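Local structure of calcium uptake protein 2, mitochondrial (Homo sapiens, 6LB7) at residues B[103-108]-B[171-176]. The protein probably acts as an EF-hand calcium sensor that helps regulate calcium uptake into mitochondria. Sequence-based numbering, arbitrary orientation.
Sequences VAFKML and LHYKEF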
ATOM      1  N   VAL B 103      -4.422   7.799 -10.177  1.00 14.14           N
ATOM      2  CA  VAL B 103      -4.124   8.321  -8.843  1.00 17.57           C
ATOM      3  C   VAL B 103      -3.173   9.506  -8.932  1.00 15.04           C
ATOM      4  O   VAL B 103      -3.407  10.555  -8.322  1.00 14.47           O
ATOM      5  CB  VAL B 103      -3.536   7.200  -7.971  1.00 20.18           C
ATOM      6  CG1 VAL B 103      -2.893   7.758  -6.718  1.00 12.74           C
ATOM      7  CG2 VAL B 103      -4.612   6.166  -7.649  1.00 16.39           C
ATOM      8  N   ALA B 104      -2.080   9.360  -9.683  1.00 13.32           N
ATOM      9  CA  ALA B 104      -1.146  10.475  -9.815  1.00 15.78           C
ATOM     10  C   ALA B 104      -1.825  11.679 -10.452  1.00 14.50           C
ATOM     11  O   ALA B 104      -1.572  12.823 -10.060  1.00 15.23           O
ATOM     12  CB  ALA B 104       0.073  10.062 -10.643  1.00 12.31           C
ATOM     13  N   PHE B 105      -2.672  11.438 -11.457  1.00 14.28           N
ATOM     14  CA  PHE B 105      -3.388  12.531 -12.110  1.00 15.66           C
ATOM     15  C   PHE B 105      -4.296  13.238 -11.113  1.00 13.12           C
ATOM     16  O   PHE B 105      -4.279  14.473 -10.994  1.00 13.95           O
ATOM     17  CB  PHE B 105      -4.192  11.977 -13.303  1.00 15.71           C
ATOM     18  CG  PHE B 105      -4.999  13.018 -14.037  1.00 15.22           C
ATOM     19  CD1 PHE B 105      -4.427  13.782 -15.043  1.00 21.07           C
ATOM     20  CD2 PHE B 105      -6.347  13.222 -13.726  1.00 23.39           C
ATOM     21  CE1 PHE B 105      -5.168  14.742 -15.726  1.00 20.51           C
ATOM     22  CE2 PHE B 105      -7.099  14.178 -14.404  1.00 26.24           C
ATOM     23  CZ  PHE B 105      -6.508  14.945 -15.403  1.00 17.67           C
ATOM     24  N   LYS B 106      -5.072  12.462 -10.361  1.00 14.53           N
ATOM     25  CA  LYS B 106      -6.057  13.043  -9.456  1.00 14.53           C
ATOM     26  C   LYS B 106      -5.394  13.711  -8.261  1.00 18.52           C
ATOM     27  O   LYS B 106      -5.963  14.651  -7.693  1.00 20.47           O
ATOM     28  CB  LYS B 106      -7.043  11.969  -8.987  1.00 18.74           C
ATOM     29  CG  LYS B 106      -8.005  11.474 -10.069  1.00 23.51           C
ATOM     30  CD  LYS B 106      -8.729  12.639 -10.794  1.00 29.10           C
ATOM     31  CE  LYS B 106      -9.809  13.330  -9.924  1.00 29.86           C
ATOM     32  NZ  LYS B 106     -10.223  14.672 -10.486  1.00 23.79           N
ATOM     33  N   MET B 107      -4.189  13.257  -7.878  1.00 15.28           N
ATOM     34  CA  MET B 107      -3.446  13.933  -6.809  1.00 13.68           C
ATOM     35  C   MET B 107      -3.087  15.356  -7.210  1.00 14.22           C
ATOM     36  O   MET B 107      -3.095  16.267  -6.376  1.00 22.76           O
ATOM     37  CB  MET B 107      -2.167  13.157  -6.456  1.00 13.48           C
ATOM     38  CG  MET B 107      -2.384  11.924  -5.596  1.00 14.35           C
ATOM     39  SD  MET B 107      -3.058  12.361  -3.984  1.00 17.02           S
ATOM     40  CE  MET B 107      -1.666  13.205  -3.244  1.00 28.72           C
ATOM     41  N   LEU B 108      -2.766  15.562  -8.487  1.00 13.69           N
ATOM     42  CA  LEU B 108      -2.376  16.867  -8.995  1.00 15.55           C
ATOM     43  C   LEU B 108      -3.564  17.758  -9.354  1.00 18.35           C
ATOM     44  O   LEU B 108      -3.430  18.985  -9.327  1.00 17.00           O
ATOM     45  CB  LEU B 108      -1.480  16.694 -10.227  1.00 16.39           C
ATOM     46  CG  LEU B 108      -0.056  16.164 -10.036  1.00 22.88           C
ATOM     47  CD1 LEU B 108       0.573  15.790 -11.376  1.00 14.28           C
ATOM     48  CD2 LEU B 108       0.801  17.200  -9.332  1.00 26.86           C
ATOM     49  N   LEU B 171      -4.119  19.948 -19.361  1.00 31.74           N
ATOM     50  CA  LEU B 171      -3.766  18.549 -19.608  1.00 25.75           C
ATOM     51  C   LEU B 171      -4.890  17.638 -19.108  1.00 24.38           C
ATOM     52  O   LEU B 171      -5.156  17.559 -17.905  1.00 24.34           O
ATOM     53  CB  LEU B 171      -2.433  18.211 -18.934  1.00 22.11           C
ATOM     54  CG  LEU B 171      -1.878  16.791 -19.043  1.00 22.06           C
ATOM     55  CD1 LEU B 171      -1.633  16.437 -20.496  1.00 24.57           C
ATOM     56  CD2 LEU B 171      -0.576  16.645 -18.244  1.00 25.34           C
ATOM     57  N   HIS B 172      -5.545  16.948 -20.035  1.00 25.17           N
ATOM     58  CA  HIS B 172      -6.608  16.017 -19.688  1.00 24.51           C
ATOM     59  C   HIS B 172      -6.007  14.659 -19.352  1.00 27.23           C
ATOM     60  O   HIS B 172      -4.830  14.393 -19.614  1.00 25.77           O
ATOM     61  CB  HIS B 172      -7.611  15.911 -20.836  1.00 30.47           C
ATOM     62  CG  HIS B 172      -8.289  17.208 -21.145  1.00 32.57           C
ATOM     63  ND1 HIS B 172      -9.593  17.472 -20.780  1.00 35.87           N
ATOM     64  CD2 HIS B 172      -7.828  18.333 -21.743  1.00 40.68           C
ATOM     65  CE1 HIS B 172      -9.914  18.696 -21.164  1.00 38.85           C
ATOM     66  NE2 HIS B 172      -8.859  19.241 -21.745  1.00 38.70           N
ATOM     67  N   TYR B 173      -6.823  13.783 -18.758  1.00 17.08           N
ATOM     68  CA  TYR B 173      -6.263  12.526 -18.277  1.00 20.20           C
ATOM     69  C   TYR B 173      -5.720  11.679 -19.420  1.00 34.55           C
ATOM     70  O   TYR B 173      -4.686  11.010 -19.269  1.00 26.53           O
ATOM     71  CB  TYR B 173      -7.287  11.723 -17.485  1.00 20.40           C
ATOM     72  CG  TYR B 173      -6.681  10.421 -17.039  1.00 25.13           C
ATOM     73  CD1 TYR B 173      -5.511  10.411 -16.264  1.00 15.72           C
ATOM     74  CD2 TYR B 173      -7.240   9.196 -17.415  1.00 22.20           C
ATOM     75  CE1 TYR B 173      -4.923   9.216 -15.867  1.00 21.36           C
ATOM     76  CE2 TYR B 173      -6.668   8.008 -17.025  1.00 28.71           C
ATOM     77  CZ  TYR B 173      -5.502   8.024 -16.246  1.00 24.85           C
ATOM     78  OH  TYR B 173      -4.934   6.842 -15.855  1.00 26.22           O
ATOM     79  N   LYS B 174      -6.397  11.677 -20.569  1.00 28.60           N
ATOM     80  CA  LYS B 174      -5.958  10.730 -21.589  1.00 27.40           C
ATOM     81  C   LYS B 174      -4.612  11.130 -22.181  1.00 18.52           C
ATOM     82  O   LYS B 174      -3.815  10.251 -22.517  1.00 25.00           O
ATOM     83  CB  LYS B 174      -7.039  10.549 -22.655  1.00 34.19           C
ATOM     84  CG  LYS B 174      -6.971  11.439 -23.857  1.00 42.86           C
ATOM     85  CD  LYS B 174      -8.147  11.108 -24.799  1.00 54.25           C
ATOM     86  CE  LYS B 174      -8.177  12.029 -26.007  1.00 51.89           C
ATOM     87  NZ  LYS B 174      -9.382  11.872 -26.861  1.00 50.21           N
ATOM     88  N   GLU B 175      -4.315  12.430 -22.271  1.00 17.14           N
ATOM     89  CA  GLU B 175      -2.944  12.678 -22.705  1.00 25.20           C
ATOM     90  C   GLU B 175      -1.959  12.560 -21.541  1.00 23.23           C
ATOM     91  O   GLU B 175      -0.815  12.144 -21.738  1.00 21.64           O
ATOM     92  CB  GLU B 175      -2.792  14.070 -23.325  1.00 27.73           C
ATOM     93  CG  GLU B 175      -3.423  14.355 -24.615  1.00 52.20           C
ATOM     94  CD  GLU B 175      -4.860  13.944 -24.712  1.00 60.11           C
ATOM     95  OE1 GLU B 175      -5.165  13.164 -25.488  1.00 58.09           O
ATOM     96  OE2 GLU B 175      -5.675  14.398 -24.013  1.00 56.76           O
ATOM     97  N   PHE B 176      -2.360  12.717 -20.276  1.00 17.46           N
ATOM     98  CA  PHE B 176      -1.467  12.413 -19.155  1.00 17.36           C
ATOM     99  C   PHE B 176      -1.137  10.925 -19.122  1.00 20.28           C
ATOM    100  O   PHE B 176       0.031  10.542 -19.034  1.00 18.84           O
ATOM    101  CB  PHE B 176      -2.126  12.861 -17.846  1.00 21.90           C
ATOM    102  CG  PHE B 176      -1.344  12.525 -16.577  1.00 20.67           C
ATOM    103  CD1 PHE B 176      -0.535  13.475 -15.974  1.00 20.17           C
ATOM    104  CD2 PHE B 176      -1.480  11.283 -15.961  1.00 21.33           C
ATOM    105  CE1 PHE B 176       0.149  13.200 -14.785  1.00 22.56           C
ATOM    106  CE2 PHE B 176      -0.794  10.990 -14.765  1.00 18.66           C
ATOM    107  CZ  PHE B 176       0.021  11.955 -14.183  1.00 19.71           C
TER
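Phe105 lies between Tyr173 and Phe176, and the three rings illustrate how an aromatic side chain from one helix can be seated in the first turn of another. With its CG anti to the backbone N (chi1 179°), the Phe105 ring reaches straight across to the start of helix 173-196. Tyr173 covers one face: its CB stands 3.9 Å from the ring centroid, almost on the normal, while its ring turns an edge to that face, CD1 coming within 3.5 Å of Phe105 CG. Phe105 then repeats the gesture, pointing its own edge at the face of Phe176 with the planes at 67° and the centroids 5.4 Å apart. Near the plane of the Phe105 ring, CE1 also approaches Leu171 O at 3.6 Å. No hydrogen bond joins the two segments, and the contact rests on aromatic and apolar packing. The setting is an EF-hand: helix 99-108 leads into the loop whose Asp109, Asp111, Asn113, Met115 and Glu120 bind calcium, and Leu171 makes backbone hydrogen bonds with Ile116, consistent with the short sheet that links two paired EF-hands. Ile116 touches both phenylalanines and extends the apolar packing. Were Phe105 replaced by an alanine, a gap would probably open between Tyr173 and Phe176, leaving the edge of Tyr173 without a face to meet and the face of Phe176 without its edge-on partner. Away from this dense centre the fit slackens. Ala104 CB meets the edge of Phe176 at CZ, 4.0 Å away, and Leu108 CD1 comes no nearer to that ring than 4.3 Å at CE1. On the solvent side, the side chain of His172, an exposed residue at the N-cap position, leaves the backbone pointing away from helix 103-108 and touches Met115.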